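PDB 3FNK: cellulosomal scaffoldin adaptor protein B from Acetivibrio cellulolyticus, which carries type II cohesin modules, the second of which forms this chain, that bind dockerin modules in building the cellulosome. Local coordinates for residues Asn3-Lys8 / Thr30-Lys35; Ile12-Asp17 / Ile167-Ile172; Pro50-Ala55 / Lys131-Val136. All blocks are in the same frame, centred on the assembly; numbering follows the deposited sequence.

Contact 1 lies at the surface, contact 2 is partly buried, and contact 3 is a buried one between side chains. Contacts 1 and 2 hold neighbouring strands of one sheet: K32 of contact 1 and T13 of contact 2 are joined through their backbones, as are T30 and G15. Their chemistry differs, with one weak amide bond and a doubtful lysine one in contact 1, and strand pairing followed by a tyrosine packed among proline and isoleucine in contact 2. Contact 3 is mainly apolar, with no hydrogen bond between its segments. It meets contact 2 where the backbones of I172 and T133 bond and where V135 lies against Y16; contacts 1 and 3 do not touch.

Contact 1 (Asn3-Lys8 / Thr30-Lys35); sequences NLDMIK and TVKINK
I7 and K8 meet N34 and K35 in a surface contact, where the N-terminal loop leading into strand 11-16 runs beside the end of strand 26-34. The polar link is carried by N34. Its CG is anti to the backbone N (chi1 -172°), which sends the amide across to the loop, and ND2 reaches I7 O at 3.1 Å. This bond is weak, bent to 127° at the hydrogen; the stronger partner of ND2 is the carbonyl of A9, so one amide group spans two carbonyls of the same loop. K35 adds a bent lysine chain that brings NZ up to the K8 carbonyl, but that oxygen is crowded in the model and the bond to it is doubtful. Farther back along the loop, D5 OD2 stands 4.5 Å from K32 NZ, opposite charges near each other without forming a salt bridge, with the K32 chain extended toward the carboxylate. S10 and T117 hold the backbone of K35 from outside. The arrangement is that of an N-terminal lead-in laid along the antiparallel strand pair 11-16 and 26-34 of the cohesin jelly roll.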
loop_
_atom_site.group_PDB
_atom_site.type_symbol
_atom_site.label_atom_id
_atom_site.label_comp_id
_atom_site.label_asym_id
_atom_site.label_seq_id
_atom_site.Cartn_x
_atom_site.Cartn_y
_atom_site.Cartn_z
ATOM N N ASN A 3 12.769 -11.994 9.960
ATOM C CA ASN A 3 11.312 -12.014 9.591
ATOM C C ASN A 3 11.100 -11.962 8.077
ATOM O O ASN A 3 11.072 -10.874 7.488
ATOM C CB ASN A 3 10.572 -10.843 10.250
ATOM C CG ASN A 3 9.066 -11.039 10.277
ATOM O OD1 ASN A 3 8.429 -11.260 9.246
ATOM N ND2 ASN A 3 8.489 -10.936 11.463
ATOM N N LEU A 4 10.939 -13.124 7.449
ATOM C CA LEU A 4 10.656 -13.140 6.015
ATOM C C LEU A 4 9.291 -13.798 5.683
ATOM O O LEU A 4 8.666 -14.421 6.555
ATOM C CB LEU A 4 11.830 -13.740 5.214
ATOM C CG LEU A 4 12.111 -15.239 5.063
ATOM C CD1 LEU A 4 13.449 -15.622 5.649
ATOM C CD2 LEU A 4 10.980 -16.115 5.597
ATOM N N ASP A 5 8.829 -13.646 4.441
ATOM C CA ASP A 5 7.524 -14.193 4.005
ATOM C C ASP A 5 7.623 -15.610 3.362
ATOM O O ASP A 5 8.745 -16.139 3.211
ATOM C CB ASP A 5 6.768 -13.165 3.134
ATOM C CG ASP A 5 6.449 -11.843 3.892
ATOM O OD1 ASP A 5 5.848 -11.858 5.009
ATOM O OD2 ASP A 5 6.788 -10.763 3.348
ATOM N N MET A 6 6.467 -16.202 2.996
ATOM C CA MET A 6 6.248 -17.693 2.744
ATOM C C MET A 6 5.430 -18.363 3.893
ATOM O O MET A 6 5.795 -19.440 4.398
ATOM C CB MET A 6 7.556 -18.457 2.513
ATOM C CG MET A 6 8.157 -18.315 1.084
ATOM S SD MET A 6 7.332 -19.308 -0.219
ATOM C CE MET A 6 6.069 -18.181 -0.860
ATOM N N ILE A 7 4.302 -17.723 4.239
ATOM C CA ILE A 7 3.726 -17.656 5.603
ATOM C C ILE A 7 2.244 -17.992 5.596
ATOM O O ILE A 7 1.551 -17.635 4.665
ATOM C CB ILE A 7 3.893 -16.208 6.149
ATOM C CG1 ILE A 7 5.346 -15.994 6.570
ATOM C CG2 ILE A 7 2.943 -15.892 7.305
ATOM C CD1 ILE A 7 5.631 -14.606 6.980
ATOM N N LYS A 8 1.751 -18.666 6.627
ATOM C CA LYS A 8 0.332 -19.083 6.620
ATOM C C LYS A 8 -0.681 -18.042 7.139
ATOM O O LYS A 8 -1.866 -18.129 6.801
ATOM C CB LYS A 8 0.120 -20.420 7.341
ATOM C CG LYS A 8 1.002 -21.540 6.800
ATOM C CD LYS A 8 0.317 -22.892 6.921
ATOM C CE LYS A 8 1.066 -23.921 6.072
ATOM N NZ LYS A 8 0.198 -25.075 5.642
ATOM N N THR A 30 6.172 -1.871 -2.255
ATOM C CA THR A 30 5.010 -2.608 -2.773
ATOM C C THR A 30 4.088 -3.010 -1.608
ATOM O O THR A 30 4.533 -3.668 -0.655
ATOM C CB THR A 30 5.424 -3.862 -3.526
ATOM O OG1 THR A 30 6.267 -3.503 -4.624
ATOM C CG2 THR A 30 4.220 -4.607 -4.045
ATOM N N VAL A 31 2.821 -2.582 -1.684
ATOM C CA VAL A 31 1.801 -2.940 -0.696
ATOM C C VAL A 31 1.250 -4.248 -1.243
ATOM O O VAL A 31 0.958 -4.342 -2.426
ATOM C CB VAL A 31 0.674 -1.854 -0.576
ATOM C CG1 VAL A 31 -0.468 -2.321 0.356
ATOM C CG2 VAL A 31 1.239 -0.529 -0.086
ATOM N N LYS A 32 1.118 -5.258 -0.381
ATOM C CA LYS A 32 0.726 -6.587 -0.811
ATOM C C LYS A 32 0.043 -7.352 0.335
ATOM O O LYS A 32 0.253 -7.055 1.520
ATOM C CB LYS A 32 1.965 -7.347 -1.292
ATOM C CG LYS A 32 3.066 -7.459 -0.209
ATOM C CD LYS A 32 4.341 -7.995 -0.878
ATOM C CE LYS A 32 5.513 -8.073 0.072
ATOM N NZ LYS A 32 6.630 -8.740 -0.709
ATOM N N ILE A 33 -0.768 -8.336 -0.019
ATOM C CA ILE A 33 -1.581 -8.998 0.971
ATOM C C ILE A 33 -1.439 -10.496 0.834
ATOM O O ILE A 33 -1.025 -11.011 -0.202
ATOM C CB ILE A 33 -3.079 -8.651 0.868
ATOM C CG1 ILE A 33 -3.604 -8.833 -0.576
ATOM C CG2 ILE A 33 -3.334 -7.255 1.356
ATOM C CD1 ILE A 33 -5.201 -8.984 -0.674
ATOM N N ASN A 34 -1.814 -11.175 1.915
ATOM C CA ASN A 34 -1.751 -12.608 1.987
ATOM C C ASN A 34 -3.000 -13.097 2.653
ATOM O O ASN A 34 -3.321 -12.701 3.792
ATOM C CB ASN A 34 -0.489 -13.079 2.755
ATOM C CG ASN A 34 -0.300 -14.597 2.684
ATOM O OD1 ASN A 34 -0.247 -15.163 1.598
ATOM N ND2 ASN A 34 -0.293 -15.261 3.844
ATOM N N LYS A 35 -3.711 -13.935 1.907
ATOM C CA LYS A 35 -4.889 -14.669 2.363
ATOM C C LYS A 35 -5.971 -13.813 3.031
ATOM O O LYS A 35 -6.407 -14.073 4.165
ATOM C CB LYS A 35 -4.483 -15.868 3.224
ATOM C CG LYS A 35 -3.721 -16.913 2.436
ATOM C CD LYS A 35 -3.791 -18.287 3.138
ATOM C CE LYS A 35 -2.867 -18.337 4.289
ATOM N NZ LYS A 35 -2.840 -19.666 5.045
#

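Contact 2 (Ile12-Asp17 / Ile167-Ile172); sequences ITMGYD and IQPGEI
I12 and I167 pair through their backbones where strands 11-16 and 165-167 run parallel, and beyond them P169 and I172 fit round the side chains of M14 and Y16. The I167 amide bonds to I12 O at 3.0 Å, nearly straight at 168°. Beside it, the T13 hydroxyl gives its proton to I167 O, tilted 33° out of the carbonyl plane; the modelled separation of OG1 from I167 O, 2.5 Å, is unusually short and its exact length less certain. OG1 gets there because it stands anti to the backbone N, and it also passes close to I167 CB.

After I167 the second chain leaves the strand, and P169 becomes the main bump. Its ring drops into the hollow between M14 and Y16: CB lies 3.8 Å from M14 CB on one flank and 3.7 Å from Y16 CZ on the other, while CG comes up to the tyrosine OH. The Y16 ring is in turn the bump that enters a pocket formed by P169, G170 and I172. I172 lays CD1 over one ring face, 3.9 Å from the centroid and 22° off the normal, a CH-pi contact displaced toward the rim near CZ. G170 O comes in at the ring edge, 3.3 Å from CE2. Both Y16 OH and G170 O are buried here with no hydrogen-bonding partner in the model. V135 adds a further apolar neighbour to Y16, and I172 also touches I27 of strand 26-34.

Parallel pairing of the first strand, 11-16, with the last, 165-167, is the way a cohesin closes its jelly-roll sandwich.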
loop_
_atom_site.group_PDB
_atom_site.type_symbol
_atom_site.label_atom_id
_atom_site.label_comp_id
_atom_site.label_asym_id
_atom_site.label_seq_id
_atom_site.Cartn_x
_atom_site.Cartn_y
_atom_site.Cartn_z
ATOM N N ILE A 12 -1.379 -7.841 5.634
ATOM C CA ILE A 12 -1.022 -6.853 4.649
ATOM C C ILE A 12 0.341 -6.317 5.006
ATOM O O ILE A 12 0.638 -6.044 6.177
ATOM C CB ILE A 12 -2.095 -5.699 4.529
ATOM C CG1 ILE A 12 -1.686 -4.701 3.430
ATOM C CG2 ILE A 12 -2.361 -5.041 5.876
ATOM C CD1 ILE A 12 -2.807 -3.642 3.063
ATOM N N THR A 13 1.187 -6.150 4.003
ATOM C CA THR A 13 2.472 -5.589 4.307
ATOM C C THR A 13 2.985 -4.665 3.198
ATOM O O THR A 13 2.340 -4.513 2.148
ATOM C CB THR A 13 3.494 -6.736 4.636
ATOM O OG1 THR A 13 4.574 -6.198 5.416
ATOM C CG2 THR A 13 4.012 -7.354 3.388
ATOM N N MET A 14 4.133 -4.037 3.464
ATOM C CA MET A 14 4.954 -3.376 2.424
ATOM C C MET A 14 6.321 -4.067 2.290
ATOM O O MET A 14 7.006 -4.230 3.304
ATOM C CB MET A 14 5.146 -1.906 2.806
ATOM C CG MET A 14 5.644 -1.023 1.679
ATOM S SD MET A 14 5.865 0.648 2.294
ATOM C CE MET A 14 4.182 1.048 2.797
ATOM N N GLY A 15 6.709 -4.461 1.073
ATOM C CA GLY A 15 8.087 -4.916 0.788
ATOM C C GLY A 15 8.888 -3.922 -0.073
ATOM O O GLY A 15 8.298 -3.218 -0.915
ATOM N N TYR A 16 10.203 -3.840 0.157
ATOM C CA TYR A 16 11.133 -3.007 -0.646
ATOM C C TYR A 16 11.906 -3.820 -1.630
ATOM O O TYR A 16 12.288 -4.946 -1.336
ATOM C CB TYR A 16 12.146 -2.293 0.226
ATOM C CG TYR A 16 11.538 -1.443 1.293
ATOM C CD1 TYR A 16 10.510 -0.555 0.991
ATOM C CD2 TYR A 16 11.998 -1.506 2.620
ATOM C CE1 TYR A 16 9.936 0.225 1.972
ATOM C CE2 TYR A 16 11.427 -0.703 3.622
ATOM C CZ TYR A 16 10.399 0.155 3.279
ATOM O OH TYR A 16 9.800 0.971 4.224
ATOM N N ASP A 17 12.175 -3.264 -2.803
ATOM C CA ASP A 17 13.068 -3.963 -3.697
ATOM C C ASP A 17 14.520 -3.850 -3.212
ATOM O O ASP A 17 15.347 -4.643 -3.613
ATOM C CB ASP A 17 12.864 -3.585 -5.178
ATOM C CG ASP A 17 13.287 -2.162 -5.515
ATOM O OD1 ASP A 17 13.567 -1.328 -4.631
ATOM O OD2 ASP A 17 13.328 -1.877 -6.724
ATOM N N ILE A 167 1.985 -5.878 8.850
ATOM C CA ILE A 167 3.397 -6.126 9.112
ATOM C C ILE A 167 4.159 -4.916 8.583
ATOM O O ILE A 167 4.171 -4.683 7.392
ATOM C CB ILE A 167 3.895 -7.430 8.445
ATOM C CG1 ILE A 167 3.087 -8.632 8.968
ATOM C CG2 ILE A 167 5.419 -7.634 8.675
ATOM C CD1 ILE A 167 3.272 -9.984 8.200
ATOM N N GLN A 168 4.716 -4.119 9.487
ATOM C CA GLN A 168 5.464 -2.897 9.124
ATOM C C GLN A 168 6.735 -3.258 8.360
ATOM O O GLN A 168 7.338 -4.289 8.633
ATOM C CB GLN A 168 5.755 -2.061 10.367
ATOM C CG GLN A 168 4.521 -1.734 11.207
ATOM C CD GLN A 168 3.661 -0.649 10.599
ATOM O OE1 GLN A 168 3.893 -0.211 9.478
ATOM N NE2 GLN A 168 2.650 -0.217 11.337
ATOM N N PRO A 169 7.126 -2.448 7.364
ATOM C CA PRO A 169 8.152 -2.898 6.407
ATOM C C PRO A 169 9.602 -2.976 6.880
ATOM O O PRO A 169 10.403 -3.671 6.242
ATOM C CB PRO A 169 8.063 -1.860 5.282
ATOM C CG PRO A 169 7.468 -0.671 5.926
ATOM C CD PRO A 169 6.512 -1.178 6.945
ATOM N N GLY A 170 9.968 -2.272 7.941
ATOM C CA GLY A 170 11.391 -2.316 8.363
ATOM C C GLY A 170 12.244 -1.177 7.810
ATOM O O GLY A 170 11.844 -0.496 6.855
ATOM N N GLU A 171 13.422 -0.988 8.395
ATOM C CA GLU A 171 14.191 0.251 8.215
ATOM C C GLU A 171 14.842 0.397 6.843
ATOM O O GLU A 171 15.141 -0.590 6.174
ATOM C CB GLU A 171 15.214 0.417 9.342
ATOM C CG GLU A 171 15.644 1.869 9.593
ATOM C CD GLU A 171 16.310 2.064 10.944
ATOM O OE1 GLU A 171 15.802 2.880 11.755
ATOM O OE2 GLU A 171 17.336 1.397 11.198
ATOM N N ILE A 172 15.020 1.649 6.424
ATOM C CA ILE A 172 15.710 1.957 5.173
ATOM C C ILE A 172 17.054 2.597 5.501
ATOM O O ILE A 172 17.153 3.424 6.439
ATOM C CB ILE A 172 14.851 2.839 4.221
ATOM C CG1 ILE A 172 13.756 1.979 3.572
ATOM C CG2 ILE A 172 15.696 3.450 3.091
ATOM C CD1 ILE A 172 12.767 2.756 2.658
#

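Contact 3 (Pro50-Ala55 / Lys131-Val136); sequences PTVLQA and KATTVV
The chain crossing from one sheet of the cohesin sandwich to the other, residues 131-136, brings T133 and V135 down on V52, just before strand 53-56, and on L53, its first residue. T133 is the middle piece. Its CB and OG1 both lie 3.6 Å from V52 CG1, and the two side chains lie antiparallel, flank to flank. The threonine methyl goes the other way, to L53: CG2 is 3.7 Å from L53 CD1 and 3.8 Å from V52 CG1, so it wedges between valine and leucine. With OG1 anti to its own backbone N (chi1 -156°), CG2 has to lie between the N and the carbonyl carbon, and that brings the methyl to the leucine.

L53 spreads its contact over two residues of the crossing chain, mainly through CD1, which touches T133 CG2 and also V135 CG2, the latter again at 3.7 Å. A132 and T134 turn away and T133 faces 50-55, while V135 points neither toward it nor away and reaches L53 with CG2. This is how the jelly roll is bridged at this end: strand 118-127 belongs to the sheet containing 53-56, whereas 136-137 joins the opposite sheet, and the crossing chain packs T133 and V135 on V52 and L53 on its way between them.

At the exposed K131, V52 CG1 stands 3.9 Å from the carbonyl O of that lysine, and V52 CG2 lies 4.2 Å from its CD, the fully extended chain passing alongside. The backbone of V52 bonds to L128, that of T133 to I172. V135, besides meeting L53, touches M14 and I46.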
loop_
_atom_site.group_PDB
_atom_site.type_symbol
_atom_site.label_atom_id
_atom_site.label_comp_id
_atom_site.label_asym_id
_atom_site.label_seq_id
_atom_site.Cartn_x
_atom_site.Cartn_y
_atom_site.Cartn_z
ATOM N N PRO A 50 9.479 13.094 4.971
ATOM C CA PRO A 50 9.573 13.831 3.715
ATOM C C PRO A 50 10.938 14.538 3.590
ATOM O O PRO A 50 11.460 14.644 2.463
ATOM C CB PRO A 50 8.439 14.853 3.814
ATOM C CG PRO A 50 8.232 15.065 5.247
ATOM C CD PRO A 50 8.623 13.786 5.957
ATOM N N THR A 51 11.505 14.990 4.726
ATOM C CA THR A 51 12.858 15.612 4.752
ATOM C C THR A 51 13.923 14.608 4.294
ATOM O O THR A 51 14.982 15.004 3.809
ATOM C CB THR A 51 13.246 16.228 6.152
ATOM O OG1 THR A 51 13.629 15.202 7.080
ATOM C CG2 THR A 51 12.107 17.045 6.775
ATOM N N VAL A 52 13.613 13.310 4.419
ATOM C CA VAL A 52 14.558 12.193 4.133
ATOM C C VAL A 52 14.180 11.346 2.894
ATOM O O VAL A 52 15.056 10.846 2.152
ATOM C CB VAL A 52 14.670 11.235 5.377
ATOM C CG1 VAL A 52 15.516 10.007 5.075
ATOM C CG2 VAL A 52 15.187 11.986 6.621
ATOM N N LEU A 53 12.871 11.145 2.698
ATOM C CA LEU A 53 12.405 10.412 1.519
ATOM C C LEU A 53 11.392 11.261 0.742
ATOM O O LEU A 53 10.611 11.994 1.353
ATOM C CB LEU A 53 11.756 9.080 1.917
ATOM C CG LEU A 53 12.564 7.936 2.557
ATOM C CD1 LEU A 53 11.591 7.082 3.410
ATOM C CD2 LEU A 53 13.271 7.041 1.500
ATOM N N GLN A 54 11.426 11.156 -0.585
ATOM C CA GLN A 54 10.427 11.808 -1.463
ATOM C C GLN A 54 9.573 10.795 -2.260
ATOM O O GLN A 54 10.080 9.990 -3.039
ATOM C CB GLN A 54 11.088 12.825 -2.411
ATOM C CG GLN A 54 10.215 13.201 -3.648
ATOM C CD GLN A 54 10.890 14.169 -4.647
ATOM O OE1 GLN A 54 10.641 15.376 -4.626
ATOM N NE2 GLN A 54 11.697 13.625 -5.547
ATOM N N ALA A 55 8.264 10.873 -2.059
ATOM C CA ALA A 55 7.320 10.026 -2.794
ATOM C C ALA A 55 7.307 10.387 -4.273
ATOM O O ALA A 55 7.032 11.527 -4.634
ATOM C CB ALA A 55 5.925 10.144 -2.189
ATOM N N LYS A 131 20.160 8.568 5.282
ATOM C CA LYS A 131 19.983 8.648 6.733
ATOM C C LYS A 131 18.944 7.609 7.180
ATOM O O LYS A 131 17.998 7.314 6.434
ATOM C CB LYS A 131 19.540 10.062 7.118
ATOM C CG LYS A 131 19.114 10.239 8.564
ATOM C CD LYS A 131 18.768 11.692 8.859
ATOM C CE LYS A 131 18.442 11.906 10.331
ATOM N NZ LYS A 131 18.190 13.354 10.626
ATOM N N ALA A 132 19.122 7.061 8.387
ATOM C CA ALA A 132 18.275 5.976 8.918
ATOM C C ALA A 132 16.804 6.351 8.930
ATOM O O ALA A 132 16.399 7.324 9.573
ATOM C CB ALA A 132 18.721 5.567 10.342
ATOM N N THR A 133 15.992 5.567 8.235
ATOM C CA THR A 133 14.608 5.989 8.041
ATOM C C THR A 133 13.615 4.840 7.911
ATOM O O THR A 133 13.903 3.807 7.295
ATOM C CB THR A 133 14.496 7.003 6.836
ATOM O OG1 THR A 133 13.327 7.816 6.978
ATOM C CG2 THR A 133 14.522 6.311 5.490
ATOM N N THR A 134 12.434 5.049 8.491
ATOM C CA THR A 134 11.344 4.063 8.410
ATOM C C THR A 134 10.032 4.623 7.830
ATOM O O THR A 134 9.636 5.772 8.077
ATOM C CB THR A 134 11.067 3.446 9.772
ATOM O OG1 THR A 134 10.850 4.503 10.713
ATOM C CG2 THR A 134 12.269 2.630 10.241
ATOM N N VAL A 135 9.370 3.777 7.056
ATOM C CA VAL A 135 8.035 4.032 6.534
ATOM C C VAL A 135 7.067 3.131 7.309
ATOM O O VAL A 135 7.364 1.954 7.510
ATOM C CB VAL A 135 8.022 3.707 5.033
ATOM C CG1 VAL A 135 6.612 3.768 4.449
ATOM C CG2 VAL A 135 8.960 4.673 4.304
ATOM N N VAL A 136 5.936 3.684 7.758
ATOM C CA VAL A 136 4.934 2.897 8.470
ATOM C C VAL A 136 3.498 3.050 7.900
ATOM O O VAL A 136 3.168 4.090 7.284
ATOM C CB VAL A 136 4.941 3.173 9.998
ATOM C CG1 VAL A 136 6.321 2.764 10.635
ATOM C CG2 VAL A 136 4.597 4.625 10.318
#